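Local structure of serine-rich Repeat Adhesion Glycoprotein (Srr1) (Streptococcus agalactiae, 4MBO) at residues A[161-166]-A[196-201]; A[172-177]-A[242-247]; A[211-216]-A[297-302]; A[228-233]-A[284-289]. The protein is a streptococcal surface adhesin that binds fibrinogen, through a binding region built of two beta-sandwich domains of the immunoglobulin-related adhesin type. All coordinates share one frame; numbering follows the deposited sequence. Where two conformers were deposited one is given.

Interaction 1 of 4, residues A[161-166]-A[196-201]; sequences PSVTEH and EGKEMY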
loop_
_atom_site.group_PDB
_atom_site.type_symbol
_atom_site.label_atom_id
_atom_site.label_comp_id
_atom_site.label_asym_id
_atom_site.label_seq_id
_atom_site.Cartn_x
_atom_site.Cartn_y
_atom_site.Cartn_z
ATOM N N PRO A 161 2.815 14.563 7.337
ATOM C CA PRO A 161 4.109 15.078 6.894
ATOM C C PRO A 161 4.974 15.699 7.968
ATOM O O PRO A 161 4.474 16.105 9.028
ATOM C CB PRO A 161 3.712 16.151 5.872
ATOM C CG PRO A 161 2.394 15.684 5.352
ATOM C CD PRO A 161 1.704 15.119 6.552
ATOM N N SER A 162 6.282 15.721 7.707
ATOM C CA SER A 162 7.238 16.440 8.532
ATOM C C SER A 162 7.137 17.878 8.071
ATOM O O SER A 162 7.137 18.133 6.866
ATOM C CB SER A 162 8.659 15.956 8.285
ATOM O OG SER A 162 8.845 14.657 8.790
ATOM N N VAL A 163 7.095 18.813 9.020
ATOM C CA VAL A 163 6.973 20.237 8.718
ATOM C C VAL A 163 7.911 21.103 9.556
ATOM O O VAL A 163 8.045 20.889 10.752
ATOM C CB VAL A 163 5.543 20.714 9.055
ATOM C CG1 VAL A 163 5.352 22.197 8.741
ATOM C CG2 VAL A 163 4.510 19.885 8.330
ATOM N N THR A 164 8.535 22.081 8.918
ATOM C CA THR A 164 9.347 23.074 9.598
ATOM C C THR A 164 8.775 24.428 9.180
ATOM O O THR A 164 8.603 24.697 7.988
ATOM C CB THR A 164 10.834 22.995 9.184
ATOM O OG1 THR A 164 11.396 21.764 9.675
ATOM C CG2 THR A 164 11.595 24.160 9.730
ATOM N N GLU A 165 8.428 25.261 10.160
ATOM C CA GLU A 165 7.861 26.582 9.882
ATOM C C GLU A 165 8.560 27.606 10.759
ATOM O O GLU A 165 8.161 27.848 11.900
ATOM C CB GLU A 165 6.334 26.605 10.090
ATOM C CG GLU A 165 5.660 27.965 9.833
ATOM C CD GLU A 165 5.661 28.453 8.374
ATOM O OE1 GLU A 165 5.761 27.633 7.432
ATOM O OE2 GLU A 165 5.492 29.682 8.162
ATOM N N HIS A 166 9.632 28.167 10.229
ATOM C CA HIS A 166 10.384 29.222 10.890
ATOM C C HIS A 166 10.474 30.422 9.963
ATOM O O HIS A 166 10.157 30.354 8.761
ATOM C CB HIS A 166 11.808 28.791 11.254
ATOM C CG HIS A 166 11.875 27.701 12.275
ATOM N ND1 HIS A 166 13.027 26.986 12.519
ATOM C CD2 HIS A 166 10.919 27.146 13.054
ATOM C CE1 HIS A 166 12.792 26.077 13.449
ATOM N NE2 HIS A 166 11.518 26.149 13.790
ATOM N N GLU A 196 1.560 19.505 2.178
ATOM C CA GLU A 196 0.652 20.378 2.924
ATOM C C GLU A 196 0.088 21.556 2.101
ATOM O O GLU A 196 -0.850 22.235 2.530
ATOM C CB GLU A 196 1.371 20.938 4.165
ATOM C CG GLU A 196 1.845 19.880 5.147
ATOM C CD GLU A 196 0.741 19.392 6.044
ATOM O OE1 GLU A 196 0.306 20.193 6.901
ATOM O OE2 GLU A 196 0.309 18.227 5.900
ATOM N N GLY A 197 0.668 21.810 0.940
ATOM C CA GLY A 197 0.217 22.932 0.114
ATOM C C GLY A 197 0.424 24.260 0.829
ATOM O O GLY A 197 -0.514 25.062 0.953
ATOM N N LYS A 198 1.655 24.478 1.293
ATOM C CA LYS A 198 2.064 25.701 1.986
ATOM C C LYS A 198 3.186 26.359 1.200
ATOM O O LYS A 198 3.775 25.751 0.313
ATOM C CB LYS A 198 2.625 25.374 3.377
ATOM C CG LYS A 198 1.752 24.520 4.281
ATOM C CD LYS A 198 2.481 24.144 5.584
ATOM C CE LYS A 198 2.869 25.378 6.398
ATOM N NZ LYS A 198 3.411 25.080 7.761
ATOM N N GLU A 199 3.492 27.614 1.506
ATOM C CA GLU A 199 4.670 28.206 0.901
ATOM C C GLU A 199 5.891 27.463 1.469
ATOM O O GLU A 199 5.935 27.160 2.678
ATOM C CB GLU A 199 4.781 29.680 1.245
ATOM C CG GLU A 199 3.686 30.533 0.613
ATOM C CD GLU A 199 3.748 30.549 -0.922
ATOM O OE1 GLU A 199 4.885 30.529 -1.455
ATOM O OE2 GLU A 199 2.675 30.617 -1.597
ATOM N N MET A 200 6.851 27.165 0.607
ATOM C CA MET A 200 8.143 26.608 1.032
ATOM C C MET A 200 9.171 27.676 0.688
ATOM O O MET A 200 9.081 28.317 -0.353
ATOM C CB MET A 200 8.475 25.261 0.402
ATOM C CG MET A 200 7.400 24.220 0.685
ATOM S SD MET A 200 8.019 22.534 0.692
ATOM C CE MET A 200 8.881 22.554 -0.851
ATOM N N TYR A 201 10.132 27.864 1.571
ATOM C CA TYR A 201 11.052 28.964 1.451
ATOM C C TYR A 201 12.337 28.796 2.234
ATOM O O TYR A 201 12.314 28.319 3.375
ATOM C CB TYR A 201 10.312 30.196 1.994
ATOM C CG TYR A 201 11.090 31.469 2.268
ATOM C CD1 TYR A 201 11.467 32.315 1.221
ATOM C CD2 TYR A 201 11.335 31.899 3.574
ATOM C CE1 TYR A 201 12.117 33.508 1.454
ATOM C CE2 TYR A 201 11.992 33.110 3.816
ATOM C CZ TYR A 201 12.377 33.899 2.755
ATOM O OH TYR A 201 13.013 35.098 2.989
HETATM O O HOH W 1 6.086 25.102 6.680
HETATM O O HOH W 2 4.726 28.107 4.967
#

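Interaction 2 of 4, residues A[172-177]-A[242-247]; sequences NVRSRI and DSMDQN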
loop_
_atom_site.group_PDB
_atom_site.type_symbol
_atom_site.label_atom_id
_atom_site.label_comp_id
_atom_site.label_asym_id
_atom_site.label_seq_id
_atom_site.Cartn_x
_atom_site.Cartn_y
_atom_site.Cartn_z
ATOM N N ASN A 172 8.144 21.250 4.030
ATOM C CA ASN A 172 7.350 20.100 4.452
ATOM C C ASN A 172 7.501 18.972 3.438
ATOM O O ASN A 172 7.614 19.218 2.262
ATOM C CB ASN A 172 5.876 20.417 4.752
ATOM C CG ASN A 172 5.060 20.787 3.527
ATOM O OD1 ASN A 172 4.349 19.941 3.000
ATOM N ND2 ASN A 172 5.143 22.046 3.093
ATOM N N VAL A 173 7.509 17.727 3.924
ATOM C CA VAL A 173 7.789 16.560 3.096
ATOM C C VAL A 173 7.221 15.296 3.728
ATOM O O VAL A 173 7.034 15.215 4.966
ATOM C CB VAL A 173 9.343 16.425 2.908
ATOM C CG1 VAL A 173 9.999 15.974 4.223
ATOM C CG2 VAL A 173 9.732 15.486 1.768
ATOM N N ARG A 174 6.973 14.301 2.893
ATOM C CA ARG A 174 6.533 12.974 3.357
ATOM C C ARG A 174 6.944 11.931 2.343
ATOM O O ARG A 174 7.023 12.234 1.161
ATOM C CB ARG A 174 5.018 12.944 3.612
ATOM C CG ARG A 174 4.515 11.627 4.162
ATOM C CD ARG A 174 3.055 11.706 4.599
ATOM N NE ARG A 174 2.199 12.178 3.509
ATOM C CZ ARG A 174 0.885 12.381 3.621
ATOM N NH1 ARG A 174 0.266 12.112 4.768
ATOM N NH2 ARG A 174 0.194 12.857 2.587
ATOM N N SER A 175 7.245 10.710 2.774
ATOM C CA SER A 175 7.576 9.653 1.840
ATOM C C SER A 175 6.978 8.346 2.297
ATOM O O SER A 175 6.573 8.251 3.428
ATOM C CB SER A 175 9.068 9.533 1.675
ATOM O OG SER A 175 9.657 9.122 2.915
ATOM N N ARG A 176 6.907 7.377 1.402
ATOM C CA ARG A 176 6.303 6.077 1.713
ATOM C C ARG A 176 6.725 5.007 0.730
ATOM O O ARG A 176 6.801 5.245 -0.459
ATOM C CB ARG A 176 4.776 6.264 1.657
ATOM C CG ARG A 176 3.952 5.130 2.195
ATOM C CD ARG A 176 2.470 5.526 2.232
ATOM N NE ARG A 176 1.794 4.528 3.025
ATOM C CZ ARG A 176 1.098 3.516 2.553
ATOM N NH1 ARG A 176 0.639 2.628 3.413
ATOM N NH2 ARG A 176 0.877 3.353 1.253
ATOM N N ILE A 177 6.998 3.788 1.225
ATOM C CA ILE A 177 7.168 2.663 0.375
ATOM C C ILE A 177 5.732 2.199 0.187
ATOM O O ILE A 177 5.063 1.757 1.149
ATOM C CB ILE A 177 8.021 1.567 1.029
ATOM C CG1 ILE A 177 9.435 2.103 1.222
ATOM C CG2 ILE A 177 7.966 0.331 0.180
ATOM C CD1 ILE A 177 10.398 1.179 1.931
ATOM N N ASP A 242 -2.772 10.252 0.905
ATOM C CA ASP A 242 -1.831 9.934 1.954
ATOM C C ASP A 242 -1.156 8.572 1.686
ATOM O O ASP A 242 -0.015 8.327 2.094
ATOM C CB ASP A 242 -2.548 9.927 3.313
ATOM C CG ASP A 242 -3.156 11.292 3.698
ATOM O OD1 ASP A 242 -2.572 12.352 3.335
ATOM O OD2 ASP A 242 -4.210 11.295 4.358
ATOM N N SER A 243 -1.861 7.647 1.016
ATOM C CA SER A 243 -1.237 6.358 0.677
ATOM C C SER A 243 -0.256 6.466 -0.468
ATOM O O SER A 243 0.614 5.619 -0.611
ATOM C CB SER A 243 -2.281 5.322 0.258
ATOM O OG SER A 243 -2.828 5.696 -0.990
ATOM N N MET A 244 -0.409 7.507 -1.289
ATOM C CA MET A 244 0.413 7.726 -2.453
ATOM C C MET A 244 0.181 6.703 -3.557
ATOM O O MET A 244 0.894 6.706 -4.548
ATOM C CB MET A 244 1.895 7.834 -2.087
ATOM C CG MET A 244 2.148 8.729 -0.909
ATOM S SD MET A 244 3.891 9.158 -0.759
ATOM C CE MET A 244 3.866 9.999 0.813
ATOM N N ASP A 245 -0.833 5.848 -3.402
ATOM C CA ASP A 245 -1.166 4.874 -4.445
ATOM C C ASP A 245 -2.340 5.430 -5.210
ATOM O O ASP A 245 -3.496 5.227 -4.847
ATOM C CB ASP A 245 -1.507 3.521 -3.851
ATOM C CG ASP A 245 -1.469 2.397 -4.895
ATOM O OD1 ASP A 245 -1.418 2.722 -6.113
ATOM O OD2 ASP A 245 -1.535 1.209 -4.513
ATOM N N GLN A 246 -2.041 6.175 -6.263
ATOM C CA GLN A 246 -3.111 6.805 -7.024
ATOM C C GLN A 246 -2.739 6.829 -8.513
ATOM O O GLN A 246 -1.664 6.412 -8.903
ATOM C CB GLN A 246 -3.393 8.209 -6.464
ATOM C CG GLN A 246 -2.146 9.095 -6.390
ATOM C CD GLN A 246 -2.387 10.459 -5.715
ATOM O OE1 GLN A 246 -1.810 10.771 -4.684
ATOM N NE2 GLN A 246 -3.265 11.252 -6.297
ATOM N N ASN A 247 -3.674 7.289 -9.327
ATOM C CA ASN A 247 -3.468 7.317 -10.759
ATOM C C ASN A 247 -2.611 8.527 -11.114
ATOM O O ASN A 247 -3.108 9.655 -11.146
ATOM C CB ASN A 247 -4.807 7.390 -11.475
ATOM C CG ASN A 247 -4.644 7.432 -12.970
ATOM O OD1 ASN A 247 -3.575 7.150 -13.490
ATOM N ND2 ASN A 247 -5.710 7.741 -13.664
#

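Interaction 3 of 4, residues A[211-216]-A[297-302]; sequences TIIGSD and LYSTVS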
loop_
_atom_site.group_PDB
_atom_site.type_symbol
_atom_site.label_atom_id
_atom_site.label_comp_id
_atom_site.label_asym_id
_atom_site.label_seq_id
_atom_site.Cartn_x
_atom_site.Cartn_y
_atom_site.Cartn_z
ATOM N N THR A 211 15.861 18.306 -2.757
ATOM C CA THR A 211 15.355 17.041 -2.206
ATOM C C THR A 211 16.449 15.990 -2.317
ATOM O O THR A 211 16.990 15.763 -3.387
ATOM C CB THR A 211 14.064 16.572 -2.850
ATOM O OG1 THR A 211 12.998 17.371 -2.355
ATOM C CG2 THR A 211 13.790 15.101 -2.548
ATOM N N ILE A 212 16.832 15.428 -1.160
ATOM C CA ILE A 212 17.789 14.369 -1.092
ATOM C C ILE A 212 17.013 13.096 -0.697
ATOM O O ILE A 212 16.176 13.099 0.226
ATOM C CB ILE A 212 18.852 14.584 -0.005
ATOM C CG1 ILE A 212 19.470 16.000 -0.043
ATOM C CG2 ILE A 212 19.897 13.478 -0.095
ATOM C CD1 ILE A 212 19.933 16.442 -1.375
ATOM N N ILE A 213 17.299 12.017 -1.415
ATOM C CA ILE A 213 16.730 10.695 -1.130
ATOM C C ILE A 213 17.927 9.802 -0.853
ATOM O O ILE A 213 18.866 9.717 -1.665
ATOM C CB ILE A 213 15.906 10.185 -2.306
ATOM C CG1 ILE A 213 14.648 11.082 -2.443
ATOM C CG2 ILE A 213 15.523 8.720 -2.104
ATOM C CD1 ILE A 213 13.969 11.004 -3.776
ATOM N N GLY A 214 17.929 9.142 0.298
ATOM C CA GLY A 214 19.061 8.296 0.658
ATOM C C GLY A 214 18.638 7.270 1.681
ATOM O O GLY A 214 17.442 7.017 1.822
ATOM N N SER A 215 19.617 6.661 2.350
ATOM C CA SER A 215 19.288 5.677 3.402
ATOM C C SER A 215 20.180 5.898 4.616
ATOM O O SER A 215 21.318 6.365 4.499
ATOM C CB SER A 215 19.337 4.248 2.872
ATOM O OG SER A 215 20.577 3.934 2.281
ATOM N N ASP A 216 19.629 5.576 5.787
ATOM C CA ASP A 216 20.324 5.783 7.057
ATOM C C ASP A 216 21.228 4.598 7.397
ATOM O O ASP A 216 22.437 4.648 7.144
ATOM C CB ASP A 216 19.294 6.046 8.173
ATOM C CG ASP A 216 18.525 7.365 7.972
ATOM O OD1 ASP A 216 19.190 8.428 7.839
ATOM O OD2 ASP A 216 17.263 7.344 7.985
ATOM N N LEU A 297 14.734 4.117 3.952
ATOM C CA LEU A 297 15.019 5.223 3.052
ATOM C C LEU A 297 14.504 6.491 3.698
ATOM O O LEU A 297 13.571 6.459 4.502
ATOM C CB LEU A 297 14.271 5.025 1.750
ATOM C CG LEU A 297 14.829 3.902 0.850
ATOM C CD1 LEU A 297 13.740 3.415 -0.115
ATOM C CD2 LEU A 297 16.094 4.389 0.141
ATOM N N TYR A 298 15.081 7.610 3.303
ATOM C CA TYR A 298 14.604 8.904 3.758
ATOM C C TYR A 298 14.582 9.863 2.592
ATOM O O TYR A 298 15.237 9.656 1.550
ATOM C CB TYR A 298 15.480 9.517 4.833
ATOM C CG TYR A 298 16.876 9.908 4.380
ATOM C CD1 TYR A 298 17.100 11.121 3.755
ATOM C CD2 TYR A 298 17.977 9.075 4.599
ATOM C CE1 TYR A 298 18.366 11.507 3.334
ATOM C CE2 TYR A 298 19.256 9.453 4.193
ATOM C CZ TYR A 298 19.458 10.665 3.566
ATOM O OH TYR A 298 20.726 11.074 3.121
ATOM N N SER A 299 13.776 10.902 2.762
ATOM C CA SER A 299 13.684 12.015 1.798
ATOM C C SER A 299 13.696 13.327 2.524
ATOM O O SER A 299 13.181 13.439 3.643
ATOM C CB SER A 299 12.361 11.948 1.015
ATOM O OG SER A 299 12.260 10.740 0.308
ATOM N N THR A 300 14.212 14.359 1.862
ATOM C CA THR A 300 14.220 15.672 2.465
ATOM C C THR A 300 13.678 16.752 1.546
ATOM O O THR A 300 13.538 16.551 0.356
ATOM C CB THR A 300 15.659 16.153 2.792
ATOM O OG1 THR A 300 16.340 16.520 1.579
ATOM C CG2 THR A 300 16.457 15.134 3.566
ATOM N N VAL A 301 13.425 17.909 2.156
ATOM C CA VAL A 301 13.339 19.165 1.451
ATOM C C VAL A 301 14.334 19.983 2.311
ATOM O O VAL A 301 14.020 20.323 3.484
ATOM C CB VAL A 301 11.957 19.791 1.411
ATOM C CG1 VAL A 301 12.056 21.184 0.820
ATOM C CG2 VAL A 301 11.026 18.957 0.575
ATOM N N SER A 302 15.532 20.225 1.783
ATOM C CA SER A 302 16.613 20.770 2.613
ATOM C C SER A 302 17.664 21.405 1.765
ATOM O O SER A 302 17.531 21.478 0.557
ATOM C CB SER A 302 17.305 19.604 3.374
ATOM O OG SER A 302 17.966 18.671 2.461
HETATM O O HOH W 3 22.640 9.363 3.336
#

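Interaction 4 of 4, residues A[228-233]-A[284-289]; sequences AEVKIL and YVVLVK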
loop_
_atom_site.group_PDB
_atom_site.type_symbol
_atom_site.label_atom_id
_atom_site.label_comp_id
_atom_site.label_asym_id
_atom_site.label_seq_id
_atom_site.Cartn_x
_atom_site.Cartn_y
_atom_site.Cartn_z
ATOM N N ALA A 228 18.088 3.140 -9.895
ATOM C CA ALA A 228 16.766 3.716 -9.644
ATOM C C ALA A 228 16.161 4.293 -10.902
ATOM O O ALA A 228 16.862 4.984 -11.669
ATOM C CB ALA A 228 16.853 4.819 -8.604
ATOM N N GLU A 229 14.860 4.027 -11.072
ATOM C CA GLU A 229 14.038 4.649 -12.116
ATOM C C GLU A 229 13.363 5.782 -11.377
ATOM O O GLU A 229 12.728 5.561 -10.342
ATOM C CB GLU A 229 13.012 3.676 -12.672
ATOM C CG GLU A 229 13.651 2.412 -13.197
ATOM C CD GLU A 229 12.691 1.427 -13.830
ATOM O OE1 GLU A 229 11.482 1.405 -13.503
ATOM O OE2 GLU A 229 13.189 0.636 -14.647
ATOM N N VAL A 230 13.546 7.001 -11.873
ATOM C CA VAL A 230 13.039 8.202 -11.215
ATOM C C VAL A 230 12.109 8.974 -12.128
ATOM O O VAL A 230 12.446 9.241 -13.277
ATOM C CB VAL A 230 14.205 9.157 -10.835
ATOM C CG1 VAL A 230 13.690 10.412 -10.146
ATOM C CG2 VAL A 230 15.216 8.456 -9.945
ATOM N N LYS A 231 10.946 9.330 -11.592
ATOM C CA LYS A 231 9.945 10.120 -12.310
ATOM C C LYS A 231 9.521 11.217 -11.352
ATOM O O LYS A 231 9.332 10.979 -10.158
ATOM C CB LYS A 231 8.720 9.267 -12.725
ATOM C CG LYS A 231 7.635 10.039 -13.473
ATOM C CD LYS A 231 6.568 9.147 -14.153
ATOM C CE LYS A 231 5.761 8.339 -13.153
ATOM N NZ LYS A 231 4.648 7.559 -13.811
ATOM N N ILE A 232 9.392 12.442 -11.876
ATOM C CA ILE A 232 8.983 13.608 -11.091
ATOM C C ILE A 232 7.729 14.221 -11.711
ATOM O O ILE A 232 7.693 14.545 -12.907
ATOM C CB ILE A 232 10.107 14.669 -11.004
ATOM C CG1 ILE A 232 11.414 14.003 -10.613
ATOM C CG2 ILE A 232 9.703 15.809 -10.084
ATOM C CD1 ILE A 232 12.600 14.931 -10.554
ATOM N N LEU A 233 6.701 14.357 -10.887
ATOM C CA LEU A 233 5.430 14.921 -11.286
ATOM C C LEU A 233 5.111 16.172 -10.501
ATOM O O LEU A 233 5.546 16.328 -9.367
ATOM C CB LEU A 233 4.285 13.899 -11.066
ATOM C CG LEU A 233 4.498 12.533 -11.661
ATOM C CD1 LEU A 233 3.372 11.606 -11.248
ATOM C CD2 LEU A 233 4.616 12.581 -13.167
ATOM N N TYR A 284 5.314 18.552 -5.636
ATOM C CA TYR A 284 5.955 17.605 -6.525
ATOM C C TYR A 284 5.885 16.214 -5.912
ATOM O O TYR A 284 5.807 16.055 -4.700
ATOM C CB TYR A 284 7.422 17.938 -6.789
ATOM C CG TYR A 284 7.642 19.259 -7.475
ATOM C CD1 TYR A 284 7.432 19.397 -8.834
ATOM C CD2 TYR A 284 8.040 20.364 -6.759
ATOM C CE1 TYR A 284 7.593 20.603 -9.475
ATOM C CE2 TYR A 284 8.249 21.574 -7.388
ATOM C CZ TYR A 284 8.020 21.694 -8.738
ATOM O OH TYR A 284 8.203 22.918 -9.358
ATOM N N VAL A 285 5.841 15.210 -6.773
ATOM C CA VAL A 285 5.884 13.821 -6.361
ATOM C C VAL A 285 7.077 13.200 -7.099
ATOM O O VAL A 285 7.170 13.257 -8.324
ATOM C CB VAL A 285 4.598 13.097 -6.695
ATOM C CG1 VAL A 285 4.695 11.667 -6.243
ATOM C CG2 VAL A 285 3.396 13.804 -6.071
ATOM N N VAL A 286 7.990 12.598 -6.343
ATOM C CA VAL A 286 9.141 11.913 -6.895
ATOM C C VAL A 286 8.937 10.420 -6.688
ATOM O O VAL A 286 8.811 9.948 -5.533
ATOM C CB VAL A 286 10.459 12.335 -6.235
ATOM C CG1 VAL A 286 11.595 11.523 -6.858
ATOM C CG2 VAL A 286 10.673 13.832 -6.370
ATOM N N LEU A 287 8.854 9.654 -7.768
ATOM C CA LEU A 287 8.683 8.219 -7.671
ATOM C C LEU A 287 10.009 7.557 -7.966
ATOM O O LEU A 287 10.622 7.829 -8.996
ATOM C CB LEU A 287 7.642 7.709 -8.642
ATOM C CG LEU A 287 6.229 8.294 -8.492
ATOM C CD1 LEU A 287 6.046 9.566 -9.277
ATOM C CD2 LEU A 287 5.252 7.233 -8.972
ATOM N N VAL A 288 10.481 6.741 -7.045
ATOM C CA VAL A 288 11.729 5.990 -7.194
ATOM C C VAL A 288 11.428 4.493 -7.157
ATOM O O VAL A 288 10.902 3.989 -6.147
ATOM C CB VAL A 288 12.725 6.359 -6.086
ATOM C CG1 VAL A 288 13.966 5.462 -6.112
ATOM C CG2 VAL A 288 13.101 7.828 -6.171
ATOM N N LYS A 289 11.723 3.803 -8.253
ATOM C CA LYS A 289 11.571 2.346 -8.279
ATOM C C LYS A 289 12.963 1.751 -8.282
ATOM O O LYS A 289 13.820 2.143 -9.087
ATOM C CB LYS A 289 10.793 1.859 -9.494
ATOM C CG LYS A 289 10.545 0.361 -9.453
ATOM C CD LYS A 289 9.747 -0.162 -10.636
ATOM C CE LYS A 289 8.294 0.267 -10.586
ATOM N NZ LYS A 289 7.520 -0.348 -11.704
#

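Interaction 1 of 4, residues A[161-166]-A[196-201]
With CG of Glu165 trans to the backbone N (chi1 179°) and the chain then bent at chi2 (68°), the carboxylate swings from the strand toward Lys198, whose own chain runs straight until a bend at chi3 (61°) carries NZ up to it. The ion pair is loose: in this conformer of Lys198, which is also modelled in a second one, NZ stands 3.5 Å from Glu165 OE1, a salt bridge whose direct hydrogen bond is weak. A water bridges the pair, accepting from Lys198 NZ at 2.9 Å and donating both to Glu165 OE1, at 2.7 Å, and to the backbone O of Thr164. A second water donates to Glu165 OE1 and to Glu199 O, tying the same oxygen to the opposing backbone. Glu165 OE2 is engaged elsewhere, in a salt bridge with Lys170. Next to this polar cluster, CG1 of Val163 lies 3.6 Å from Lys198 NZ, the two side chains crossing at about a right angle, and its other branch, CG2, brushes CG of Glu196. At the far end Glu196 OE2 lies 3.3 Å from Pro161 CG. Strand 169-181 runs between the two backbones in the sheet, so they meet only through side chains and water. The weak direct bond, the two waters and the two lysine conformers are consistent with a solvated, adaptable link, in which the ammonium charge probably steadies the carboxylate as an anion.

Interaction 2 of 4, residues A[172-177]-A[242-247]
Two guanidinium groups reach from strand 169-181 into the loop 242-247, each meeting it differently. Over one face of the Arg174 guanidinium lies the backbone O of Asp242, while the carboxylate comes near its plane at the NH1 and NH2 end. Both nitrogens grip the single oxygen Asp242 OD1, NH2 at 2.9 Å and NH1 at 3.2 Å. The two planes are 69° apart: NH2 comes from the anti side close to the carboxylate plane, NH1 from above it. The edge of the Arg176 guanidinium carries Ser243 O, which takes a hydrogen bond from NH2 at 2.9 Å on a lone pair. An extended chain from CG to NE brings that group across. Between the arginines Met244 lies extended, its CE 3.8 Å from Arg174 CG and its SD 3.9 Å from Arg176 CB. Ser243 OG accepts from Asp245 N at 3.1 Å, closing an ST turn. The two buried guanidinium groups are satisfied from several directions at once: Arg174 also bonds Gln192 OE1 and the O of Asn159, between strands 148-157 and 162-165, and Arg176 makes a salt bridge to Asp38. With Asp38 and Gln128, which bonds both Arg176 NH2 and Ser243 OG, lying in the N-terminal part, the site is consistent with a junction between the Ig-like domain and the C-terminal adhesin domain, whose loop is pinned against its own sheet.

Interaction 3 of 4, residues A[211-216]-A[297-302]
Tyr298 reaches across to Gly214 and lays its ring over that residue's backbone. From CB, the chi1 of 67° sets CG between its own backbone N and carbonyl carbon and directs the ring over the neighbouring strand. CG then faces Gly214 O, CD2 comes 3.5 Å from Gly214 C, and CE2 lies 3.4 Å from Ser215 N. Along the other side CD1 and CE1 approach Gly214 N and Ile212 O. Tyr298 CZ is 3.8 Å from Gly214 CA, which makes a CH-pi contact over the ring face, 22° off the normal. At the tip, Tyr298 OH shares a hydrogen bond with a water lying at the ring edge. The hydroxyl also bonds Gln306 NE2 and lies near CG2 of Ile212. Gly214, having no side chain, lies flat under the ring. Asp216 completes the setting, Asp216 OD1 lying 3.5 Å from Tyr298 CD2 with the carboxylate plane 20° from the ring plane.

Backbone bonds pair Gly214 with Tyr298 in both directions. Farther along, Thr300 N donates to Ile212 O, but the return bond is taken over by a side chain: Ile212 N donates to Thr300 OG1 at 3.0 Å. Thr211 OG1 in turn gives its proton to Thr300 O at 2.9 Å. The two strands are neighbours inside a five-stranded antiparallel sheet, strand 269-272 flanking 210-215 and strand 309-316 flanking 295-302. Ile213, Ser299 and Leu297 face strand 186-202 of the opposing sheet, while Lys311 makes a cation-pi contact with the Tyr298 ring.

Interaction 4 of 4, residues A[228-233]-A[284-289]
Leu287 and Lys231 stand side by side and point the same way from a hydrogen-bonded pair, CE of Lys231 resting 4.1 Å from Leu287 CD1. Leu233 CD1 comes obliquely to within 3.9 Å of Leu287 CD1, so both the lysine stem and Leu233 pack on this one methyl. At the end of this face Glu229 and Lys289 likewise run alongside each other. Both are modelled in two conformers; in those described, their contact is mainly through the lysine's aliphatic part, Glu229 OE1 lying 3.7 Å from Lys289 CD. With chi3 bent to -71°, NZ turns off and the charged atoms remain 4.7 Å apart (Glu229 OE1 to Lys289 NZ), short of a salt bridge, though they probably still attract each other.

The other face carries Val230, Ile232, Val286 and Val288. CG1 of Val230 meets CG1 of Val286 at 4.1 Å, the side chains crossing at a slant. Ile232 reaches Val286 with CG1 and the Tyr284 ring with CG2. At one end of the ladder Ala228 CB rests near CG1 of Val288; at the other, Leu233 O lies at the edge of the Tyr284 ring, which is stacked on Trp273 and meets Tyr260 edge-to-face.

Six backbone hydrogen bonds join the strands in reciprocal pairs, at Glu229-Lys289, Lys231-Leu287 and Leu233-Val285. This is a regular antiparallel beta ladder. One face mixes lysines and Glu229 at one end with Leu287, Leu233 and Val285 at the other; on the opposite face Val286 and Ile232 turn inward to Ile271, consistent with the two facing sheets of a beta-sandwich.

From the N terminus, strand 162-165 opens interaction 1, which closes at 196-201, one strand beyond 169-181 in the sheet. Interaction 2 starts within that loop, on strand 169-181, and ends far later at 242-247, so it crosses interactions 1, 3 and 4; it joins the sheet to a loop that also meets the preceding Ig-like part. Interaction 3 opens at 211-216 and closes at 297-302, enclosing interaction 4, whose segments pair inside it. Interactions 1, 2 and 4 reach one sheet, and interaction 3 lies in the sheet facing it. Ser162 and Glu196 probably hydrogen-bond to Val173 and Asn172, Met200 packs on Val301, Ser175 on Ser299, and Ile213 on Val286 and Val288.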